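Local coordinates for protein FACT complex subunit SPT16 (Ashbya gossypii, PDB 6A8M) that probably serves, as a subunit of the FACT complex, as a histone chaperone that reorganizes nucleosomes during transcription, DNA replication and DNA repair, at residues V166-S171 with D385-E390; N197-E202 with R304-D309; S376-N381 with N391-N396. One frame throughout, in Å; residues are numbered along the deposited sequence.

Interaction 1 (V166-S171 with D385-E390)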
loop_
_atom_site.group_PDB
_atom_site.type_symbol
_atom_site.label_atom_id
_atom_site.label_comp_id
_atom_site.label_asym_id
_atom_site.label_seq_id
_atom_site.Cartn_x
_atom_site.Cartn_y
_atom_site.Cartn_z
ATOM N N VAL A 166 -5.869 0.877 16.805
ATOM C CA VAL A 166 -6.964 1.212 15.903
ATOM C C VAL A 166 -6.654 0.783 14.467
ATOM O O VAL A 166 -7.224 1.324 13.521
ATOM C CB VAL A 166 -7.299 2.720 15.978
ATOM C CG1 VAL A 166 -7.782 3.092 17.363
ATOM C CG2 VAL A 166 -6.076 3.573 15.597
ATOM N N SER A 167 -5.791 -0.227 14.287
ATOM C CA SER A 167 -5.433 -0.639 12.925
ATOM C C SER A 167 -6.653 -1.082 12.125
ATOM O O SER A 167 -6.810 -0.704 10.962
ATOM C CB SER A 167 -4.396 -1.759 12.950
ATOM O OG SER A 167 -3.110 -1.232 13.214
ATOM N N LEU A 168 -7.510 -1.927 12.711
ATOM C CA LEU A 168 -8.652 -2.407 11.937
ATOM C C LEU A 168 -9.576 -1.257 11.584
ATOM O O LEU A 168 -10.082 -1.176 10.457
ATOM C CB LEU A 168 -9.417 -3.486 12.712
ATOM C CG LEU A 168 -10.740 -3.978 12.101
ATOM C CD1 LEU A 168 -10.522 -4.643 10.740
ATOM C CD2 LEU A 168 -11.456 -4.957 13.036
ATOM N N GLY A 169 -9.796 -0.351 12.537
ATOM C CA GLY A 169 -10.675 0.778 12.280
ATOM C C GLY A 169 -10.150 1.681 11.179
ATOM O O GLY A 169 -10.900 2.098 10.295
ATOM N N LEU A 170 -8.855 2.005 11.222
ATOM C CA LEU A 170 -8.295 2.842 10.168
ATOM C C LEU A 170 -8.357 2.143 8.817
ATOM O O LEU A 170 -8.670 2.771 7.796
ATOM C CB LEU A 170 -6.859 3.232 10.522
ATOM C CG LEU A 170 -6.717 4.192 11.718
ATOM C CD1 LEU A 170 -5.272 4.368 12.147
ATOM C CD2 LEU A 170 -7.360 5.538 11.459
ATOM N N SER A 171 -8.073 0.839 8.786
ATOM C CA SER A 171 -8.124 0.108 7.520
ATOM C C SER A 171 -9.508 0.214 6.878
ATOM O O SER A 171 -9.627 0.465 5.669
ATOM C CB SER A 171 -7.748 -1.353 7.755
ATOM O OG SER A 171 -8.108 -2.155 6.643
ATOM N N ASP A 385 -12.961 -13.635 7.440
ATOM C CA ASP A 385 -14.381 -13.634 7.080
ATOM C C ASP A 385 -15.091 -12.398 7.625
ATOM O O ASP A 385 -16.323 -12.361 7.668
ATOM C CB ASP A 385 -15.074 -14.924 7.546
ATOM C CG ASP A 385 -15.046 -15.099 9.060
ATOM O OD1 ASP A 385 -14.446 -14.230 9.738
ATOM O OD2 ASP A 385 -15.618 -16.101 9.547
ATOM N N TYR A 386 -14.330 -11.375 8.026
ATOM C CA TYR A 386 -14.879 -10.214 8.718
ATOM C C TYR A 386 -14.690 -8.901 7.968
ATOM O O TYR A 386 -15.024 -7.842 8.520
ATOM C CB TYR A 386 -14.258 -10.079 10.120
ATOM C CG TYR A 386 -12.749 -9.990 10.125
ATOM C CD1 TYR A 386 -12.094 -8.760 10.032
ATOM C CD2 TYR A 386 -11.975 -11.134 10.221
ATOM C CE1 TYR A 386 -10.711 -8.685 10.025
ATOM C CE2 TYR A 386 -10.600 -11.064 10.229
ATOM C CZ TYR A 386 -9.971 -9.842 10.129
ATOM O OH TYR A 386 -8.600 -9.783 10.120
ATOM N N ARG A 387 -14.135 -8.926 6.761
ATOM C CA ARG A 387 -14.130 -7.763 5.886
ATOM C C ARG A 387 -14.985 -8.077 4.667
ATOM O O ARG A 387 -15.246 -9.239 4.345
ATOM C CB ARG A 387 -12.709 -7.376 5.440
ATOM C CG ARG A 387 -11.754 -7.169 6.590
ATOM C CD ARG A 387 -12.128 -5.958 7.415
ATOM N NE ARG A 387 -12.081 -4.718 6.641
ATOM C CZ ARG A 387 -11.006 -3.951 6.521
ATOM N NH1 ARG A 387 -9.868 -4.291 7.122
ATOM N NH2 ARG A 387 -11.066 -2.838 5.797
ATOM N N LYS A 388 -15.441 -7.016 4.005
ATOM C CA LYS A 388 -16.336 -7.126 2.861
ATOM C C LYS A 388 -15.840 -6.198 1.767
ATOM O O LYS A 388 -15.474 -5.057 2.048
ATOM C CB LYS A 388 -17.775 -6.774 3.251
ATOM C CG LYS A 388 -18.449 -7.886 4.063
ATOM C CD LYS A 388 -19.918 -7.623 4.329
ATOM C CE LYS A 388 -20.501 -8.810 5.093
ATOM N NZ LYS A 388 -21.988 -8.815 5.117
ATOM N N VAL A 389 -15.778 -6.708 0.536
ATOM C CA VAL A 389 -15.418 -5.880 -0.606
ATOM C C VAL A 389 -16.460 -4.792 -0.789
ATOM O O VAL A 389 -17.668 -5.036 -0.687
ATOM C CB VAL A 389 -15.306 -6.736 -1.877
ATOM C CG1 VAL A 389 -15.114 -5.854 -3.097
ATOM C CG2 VAL A 389 -14.139 -7.717 -1.763
ATOM N N GLU A 390 -15.998 -3.577 -1.062
ATOM C CA GLU A 390 -16.897 -2.464 -1.335
ATOM C C GLU A 390 -16.512 -1.835 -2.663
ATOM O O GLU A 390 -15.346 -1.878 -3.061
ATOM C CB GLU A 390 -16.823 -1.378 -0.257
ATOM C CG GLU A 390 -17.270 -1.753 1.155
ATOM C CD GLU A 390 -16.857 -0.676 2.159
ATOM O OE1 GLU A 390 -17.668 0.244 2.410
ATOM O OE2 GLU A 390 -15.698 -0.708 2.647
#

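Interaction 2 (N197-E202 with R304-D309)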
loop_
_atom_site.group_PDB
_atom_site.type_symbol
_atom_site.label_atom_id
_atom_site.label_comp_id
_atom_site.label_asym_id
_atom_site.label_seq_id
_atom_site.Cartn_x
_atom_site.Cartn_y
_atom_site.Cartn_z
ATOM N N ASN A 197 7.736 -3.315 -18.280
ATOM C CA ASN A 197 8.235 -3.362 -19.653
ATOM C C ASN A 197 9.754 -3.244 -19.694
ATOM O O ASN A 197 10.421 -3.982 -20.429
ATOM C CB ASN A 197 7.616 -2.260 -20.505
ATOM C CG ASN A 197 8.179 -2.272 -21.923
ATOM O OD1 ASN A 197 7.947 -3.220 -22.667
ATOM N ND2 ASN A 197 8.974 -1.258 -22.276
ATOM N N LEU A 198 10.313 -2.287 -18.939
ATOM C CA LEU A 198 11.763 -2.113 -18.904
ATOM C C LEU A 198 12.427 -3.354 -18.354
ATOM O O LEU A 198 13.482 -3.775 -18.839
ATOM C CB LEU A 198 12.147 -0.929 -18.024
ATOM C CG LEU A 198 12.011 0.491 -18.526
ATOM C CD1 LEU A 198 12.433 1.405 -17.396
ATOM C CD2 LEU A 198 12.875 0.720 -19.768
ATOM N N LEU A 199 11.813 -3.939 -17.327
ATOM C CA LEU A 199 12.345 -5.145 -16.722
ATOM C C LEU A 199 12.391 -6.275 -17.735
ATOM O O LEU A 199 13.392 -6.987 -17.838
ATOM C CB LEU A 199 11.492 -5.539 -15.525
ATOM C CG LEU A 199 12.075 -6.622 -14.634
ATOM C CD1 LEU A 199 11.515 -6.416 -13.231
ATOM C CD2 LEU A 199 11.723 -8.017 -15.149
ATOM N N SER A 200 11.296 -6.483 -18.460
ATOM C CA SER A 200 11.288 -7.565 -19.439
ATOM C C SER A 200 12.402 -7.376 -20.467
ATOM O O SER A 200 13.126 -8.322 -20.786
ATOM C CB SER A 200 9.929 -7.654 -20.128
ATOM O OG SER A 200 9.972 -8.628 -21.170
ATOM N N ASP A 201 12.556 -6.157 -20.999
ATOM C CA ASP A 201 13.580 -5.913 -22.016
ATOM C C ASP A 201 14.974 -6.218 -21.490
ATOM O O ASP A 201 15.800 -6.798 -22.208
ATOM C CB ASP A 201 13.520 -4.465 -22.505
ATOM C CG ASP A 201 12.348 -4.211 -23.412
ATOM O OD1 ASP A 201 11.644 -5.188 -23.756
ATOM O OD2 ASP A 201 12.126 -3.035 -23.777
ATOM N N GLU A 202 15.260 -5.816 -20.249
ATOM C CA GLU A 202 16.569 -6.074 -19.653
ATOM C C GLU A 202 16.774 -7.559 -19.385
ATOM O O GLU A 202 17.870 -8.096 -19.599
ATOM C CB GLU A 202 16.722 -5.288 -18.355
ATOM C CG GLU A 202 17.082 -3.831 -18.532
ATOM C CD GLU A 202 18.231 -3.409 -17.620
ATOM O OE1 GLU A 202 18.991 -4.297 -17.159
ATOM O OE2 GLU A 202 18.375 -2.188 -17.370
ATOM N N ARG A 304 4.752 -10.653 -13.130
ATOM C CA ARG A 304 4.658 -11.437 -14.355
ATOM C C ARG A 304 5.581 -12.633 -14.223
ATOM O O ARG A 304 6.567 -12.609 -13.467
ATOM C CB ARG A 304 5.050 -10.613 -15.598
ATOM C CG ARG A 304 4.099 -9.452 -15.863
ATOM C CD ARG A 304 2.753 -9.998 -16.296
ATOM N NE ARG A 304 1.771 -8.991 -16.713
ATOM C CZ ARG A 304 0.789 -8.568 -15.919
ATOM N NH1 ARG A 304 0.710 -9.021 -14.655
ATOM N NH2 ARG A 304 -0.116 -7.701 -16.374
ATOM N N THR A 305 5.267 -13.674 -14.980
ATOM C CA THR A 305 6.165 -14.807 -15.161
ATOM C C THR A 305 6.649 -14.783 -16.606
ATOM O O THR A 305 5.845 -14.617 -17.533
ATOM C CB THR A 305 5.448 -16.133 -14.867
ATOM O OG1 THR A 305 4.950 -16.132 -13.530
ATOM C CG2 THR A 305 6.405 -17.311 -15.027
ATOM N N PHE A 306 7.956 -14.901 -16.801
ATOM C CA PHE A 306 8.522 -15.005 -18.134
ATOM C C PHE A 306 8.992 -16.441 -18.333
ATOM O O PHE A 306 9.505 -17.067 -17.400
ATOM C CB PHE A 306 9.650 -13.996 -18.326
ATOM C CG PHE A 306 9.221 -12.575 -18.102
ATOM C CD1 PHE A 306 8.573 -11.862 -19.103
ATOM C CD2 PHE A 306 9.426 -11.966 -16.880
ATOM C CE1 PHE A 306 8.150 -10.535 -18.894
ATOM C CE2 PHE A 306 8.990 -10.665 -16.645
ATOM C CZ PHE A 306 8.361 -9.937 -17.650
ATOM N N LEU A 307 8.742 -16.982 -19.525
ATOM C CA LEU A 307 9.058 -18.372 -19.848
ATOM C C LEU A 307 10.160 -18.404 -20.898
ATOM O O LEU A 307 10.040 -17.761 -21.945
ATOM C CB LEU A 307 7.818 -19.119 -20.363
ATOM C CG LEU A 307 6.563 -19.061 -19.496
ATOM C CD1 LEU A 307 5.401 -19.768 -20.207
ATOM C CD2 LEU A 307 6.848 -19.707 -18.174
ATOM N N ILE A 308 11.238 -19.129 -20.606
ATOM C CA ILE A 308 12.362 -19.293 -21.526
ATOM C C ILE A 308 12.409 -20.759 -21.910
ATOM O O ILE A 308 12.729 -21.607 -21.069
ATOM C CB ILE A 308 13.698 -18.881 -20.899
ATOM C CG1 ILE A 308 13.575 -17.523 -20.183
ATOM C CG2 ILE A 308 14.809 -18.956 -21.948
ATOM C CD1 ILE A 308 13.057 -16.413 -21.040
ATOM N N ASP A 309 12.125 -21.062 -23.177
ATOM C CA ASP A 309 12.076 -22.434 -23.663
ATOM C C ASP A 309 11.302 -23.331 -22.692
ATOM O O ASP A 309 11.803 -24.378 -22.273
ATOM C CB ASP A 309 13.486 -22.967 -23.878
ATOM C CG ASP A 309 14.193 -22.284 -25.029
ATOM O OD1 ASP A 309 13.578 -22.181 -26.103
ATOM O OD2 ASP A 309 15.355 -21.852 -24.867
#

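Interaction 3 (S376-N381 with N391-N396)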
loop_
_atom_site.group_PDB
_atom_site.type_symbol
_atom_site.label_atom_id
_atom_site.label_comp_id
_atom_site.label_asym_id
_atom_site.label_seq_id
_atom_site.Cartn_x
_atom_site.Cartn_y
_atom_site.Cartn_z
ATOM N N SER A 376 -2.696 -5.566 5.942
ATOM C CA SER A 376 -2.745 -6.858 6.608
ATOM C C SER A 376 -4.081 -7.141 7.264
ATOM O O SER A 376 -4.326 -8.285 7.648
ATOM C CB SER A 376 -1.644 -6.931 7.656
ATOM O OG SER A 376 -0.392 -6.804 7.005
ATOM N N GLN A 377 -4.923 -6.123 7.424
ATOM C CA GLN A 377 -6.282 -6.283 7.908
ATOM C C GLN A 377 -7.238 -6.746 6.822
ATOM O O GLN A 377 -8.406 -6.989 7.119
ATOM C CB GLN A 377 -6.801 -4.954 8.466
ATOM C CG GLN A 377 -5.921 -4.317 9.520
ATOM C CD GLN A 377 -5.858 -5.154 10.768
ATOM O OE1 GLN A 377 -6.878 -5.673 11.231
ATOM N NE2 GLN A 377 -4.660 -5.305 11.320
ATOM N N PHE A 378 -6.790 -6.824 5.576
ATOM C CA PHE A 378 -7.673 -7.193 4.466
ATOM C C PHE A 378 -6.840 -7.999 3.473
ATOM O O PHE A 378 -6.678 -7.637 2.318
ATOM C CB PHE A 378 -8.299 -5.940 3.852
ATOM C CG PHE A 378 -9.590 -6.174 3.095
ATOM C CD1 PHE A 378 -9.759 -7.277 2.262
ATOM C CD2 PHE A 378 -10.624 -5.255 3.186
ATOM C CE1 PHE A 378 -10.954 -7.477 1.546
ATOM C CE2 PHE A 378 -11.822 -5.443 2.495
ATOM C CZ PHE A 378 -12.001 -6.552 1.679
ATOM N N VAL A 379 -6.258 -9.115 3.959
ATOM C CA VAL A 379 -5.559 -10.077 3.117
ATOM C C VAL A 379 -6.574 -11.067 2.569
ATOM O O VAL A 379 -7.493 -11.495 3.285
ATOM C CB VAL A 379 -4.444 -10.790 3.906
ATOM C CG1 VAL A 379 -3.824 -11.882 3.087
ATOM C CG2 VAL A 379 -3.335 -9.782 4.299
ATOM N N LEU A 380 -6.412 -11.446 1.294
ATOM C CA LEU A 380 -7.371 -12.335 0.646
ATOM C C LEU A 380 -6.969 -13.776 0.932
ATOM O O LEU A 380 -6.379 -14.468 0.102
ATOM C CB LEU A 380 -7.442 -12.037 -0.848
ATOM C CG LEU A 380 -7.823 -10.591 -1.186
ATOM C CD1 LEU A 380 -7.816 -10.357 -2.709
ATOM C CD2 LEU A 380 -9.192 -10.253 -0.605
ATOM N N ASN A 381 -7.286 -14.227 2.152
ATOM C CA ASN A 381 -6.961 -15.575 2.596
ATOM C C ASN A 381 -8.196 -16.215 3.219
ATOM O O ASN A 381 -9.254 -15.579 3.354
ATOM C CB ASN A 381 -5.785 -15.543 3.579
ATOM C CG ASN A 381 -6.080 -14.729 4.828
ATOM O OD1 ASN A 381 -7.228 -14.568 5.240
ATOM N ND2 ASN A 381 -5.023 -14.229 5.463
ATOM N N ASN A 391 -17.496 -1.239 -3.332
ATOM C CA ASN A 391 -17.204 -0.397 -4.490
ATOM C C ASN A 391 -16.195 0.673 -4.083
ATOM O O ASN A 391 -16.313 1.284 -3.015
ATOM C CB ASN A 391 -18.495 0.236 -5.021
ATOM C CG ASN A 391 -18.291 0.990 -6.325
ATOM O OD1 ASN A 391 -17.304 0.780 -7.035
ATOM N ND2 ASN A 391 -19.242 1.866 -6.656
ATOM N N GLY A 392 -15.182 0.872 -4.929
ATOM C CA GLY A 392 -14.108 1.814 -4.656
ATOM C C GLY A 392 -12.883 1.215 -4.014
ATOM O O GLY A 392 -11.848 1.911 -3.888
ATOM N N ASP A 393 -12.953 -0.039 -3.582
ATOM C CA ASP A 393 -11.755 -0.706 -3.094
ATOM C C ASP A 393 -10.796 -0.979 -4.243
ATOM O O ASP A 393 -11.209 -1.257 -5.368
ATOM C CB ASP A 393 -12.103 -2.034 -2.424
ATOM C CG ASP A 393 -12.735 -1.855 -1.050
ATOM O OD1 ASP A 393 -12.791 -0.711 -0.553
ATOM O OD2 ASP A 393 -13.208 -2.877 -0.501
ATOM N N CYS A 394 -9.502 -0.923 -3.937
ATOM C CA CYS A 394 -8.459 -1.268 -4.888
ATOM C C CYS A 394 -7.678 -2.444 -4.329
ATOM O O CYS A 394 -7.260 -2.408 -3.167
ATOM C CB CYS A 394 -7.521 -0.083 -5.119
ATOM S SG CYS A 394 -6.257 -0.383 -6.376
ATOM N N PHE A 395 -7.462 -3.469 -5.154
ATOM C CA PHE A 395 -6.757 -4.664 -4.701
ATOM C C PHE A 395 -5.477 -4.901 -5.486
ATOM O O PHE A 395 -5.366 -4.590 -6.680
ATOM C CB PHE A 395 -7.649 -5.924 -4.815
ATOM C CG PHE A 395 -8.824 -5.887 -3.906
ATOM C CD1 PHE A 395 -8.732 -6.404 -2.618
ATOM C CD2 PHE A 395 -9.996 -5.268 -4.314
ATOM C CE1 PHE A 395 -9.813 -6.328 -1.757
ATOM C CE2 PHE A 395 -11.084 -5.202 -3.464
ATOM C CZ PHE A 395 -10.979 -5.725 -2.181
ATOM N N ASN A 396 -4.500 -5.462 -4.771
ATOM C CA ASN A 396 -3.385 -6.197 -5.358
ATOM C C ASN A 396 -3.829 -7.655 -5.435
ATOM O O ASN A 396 -3.902 -8.333 -4.413
ATOM C CB ASN A 396 -2.155 -6.015 -4.476
ATOM C CG ASN A 396 -0.993 -6.885 -4.885
ATOM O OD1 ASN A 396 -0.932 -7.358 -6.014
ATOM N ND2 ASN A 396 -0.046 -7.070 -3.966
#

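Interaction 1 (V166-S171 with D385-E390)
R387 reaches from a loop of the peptidase-like domain to the short helix 167-174, which comes directly after strand 162-165 of the N-terminal lobe, and takes hold of S171 there with two nitrogens at once. Its NH1 donates to S171 OG at 2.8 Å in a fairly straight bond (156°), while NH2 adds a longer, more bent bond of 3.2 Å to that same S171 OG. The hydroxyl oxygen lies in the guanidinium plane at its outer edge, so one oxygen is shared end-on by both terminal nitrogens. Beside this grip L168 and the arginine lie alongside and run in opposing senses, CD1 of L168 3.9 Å from R387 CD and 3.7 Å from R387 NH1. The same methyl rests near the ring edge of Y386, 4.1 Å from its CE1. S171 holds OG anti to its own backbone nitrogen (chi1 165°), which turns the hydroxyl toward the loop, and R387 folds at chi2 and chi3 to bring its head round to meet it. Further partners steady the pair. D375 OD2, the strongest polar partner of the serine, is also hydrogen-bonded to S171 OG and would probably favour the nearby guanidinium, and Q377 O takes a weak hydrogen bond from R387 NH1. A methionine in place of R387 has no N-H to offer, and would probably leave the S171 hydroxyl without either bond from the loop and Q377 O without its weak one, so that helix and loop would be less firmly joined. The contact thus joins helix 167-174 to the loop between strands 379-381 and 394-405, with P339 of helix 339-353 touching the arginine.

Interaction 2 (N197-E202 with R304-D309)
F306 projects from strand 298-308 toward helix 179-208, and its ring meets two consecutive residues of that helix. From CB the side chain leaves with CG anti to its carbonyl carbon (chi1 -58°), which directs the ring at the helix. CD1 comes to 4.1 Å from S200 OG, and CE1 is closer still, 3.5 Å from that oxygen and 3.6 Å from S200 CB. At the far end CZ lies 3.7 Å from S200 CB. Further round the rim, and from the same side of the ring plane, CE2 meets the CD2 methyl of L199 at 4.1 Å. Around this small cluster M196 and L203 of the same helix also touch the phenylalanine, and A289 of the neighbouring strand 285-295 lies against both F306 and L199. The helix is thereby packed on a sheet of the M24 (creatinase/aminopeptidase) domain, whose architecture is known as the pita-bread fold. No hydrogen bond links the two segments. Cohesion here comes from van der Waals contact and removal of apolar surface from water: the CB of the serine adds to the apolar contact, while its OG only rests against the carbons of the ring.

Interaction 3 (S376-N381 with N391-N396)
Within the antiparallel sheet of the peptidase M24 family domain, edge strand 379-381 and strand 394-405 are separated by strand 364-368, so their segments meet through side chains. An offset edge-to-face pair of phenylalanines forms the centre: the edge of F395 is directed at the face of F378, with ring centroids 5.5 Å apart and planes at 72°. The closest carbons are F378 CE1 and F395 CE1, 3.7 Å apart, and F378 CZ stands 4.1 Å from F395 CZ. F378 carries CG anti to its backbone nitrogen (chi1 -157°), swinging the ring toward strand 394-405. L380 comes in across F395 at about a right angle, setting its CD1 4.1 Å from F395 CD1 and its CD2 4.1 Å from F395 CE1. L380 is the centre of an inverse gamma turn; its CB is directed toward segment 391-396, that of V379 away from it. The carboxylate of D393 borders the aromatic pair, its plane 85° from that of the F378 ring, and OD2 lies 4.2 Å from F378 CE2, an approach that is only van der Waals. L368 of the intervening strand touches both F378 and D393, and L423 of strand 412-424 lies against F395. E390 N donates a hydrogen bond to D393 OD2, which satisfies that oxygen of the buried carboxylate and lets it sit beside the rings. The contact itself depends on apolar burial and on the weak electrostatic attraction between a ring edge and a ring face, with no hydrogen bond between the segments.

Overall arrangement
Interactions 1 and 3 are neighbours, their centres about 9 Å apart, and their segments alternate along the chain: 166-171, 376-381, 385-390, 391-396. Q377 touches both L168 and S171, and R387 packs its NH2 on F378 CD2, so the seam between the N-terminal lobe and the peptidase-like domain continues into the side-chain layer at edge strand 379-381. Interaction 2 is nested in sequence between the partners of interaction 1 but lies about 36 Å away, centre to centre, on the opposite side of the chain's centre and on another sheet. Thus one contact joins the two domains, which make up the N-terminal portion of the longer SPT16, and two consolidate the second from within.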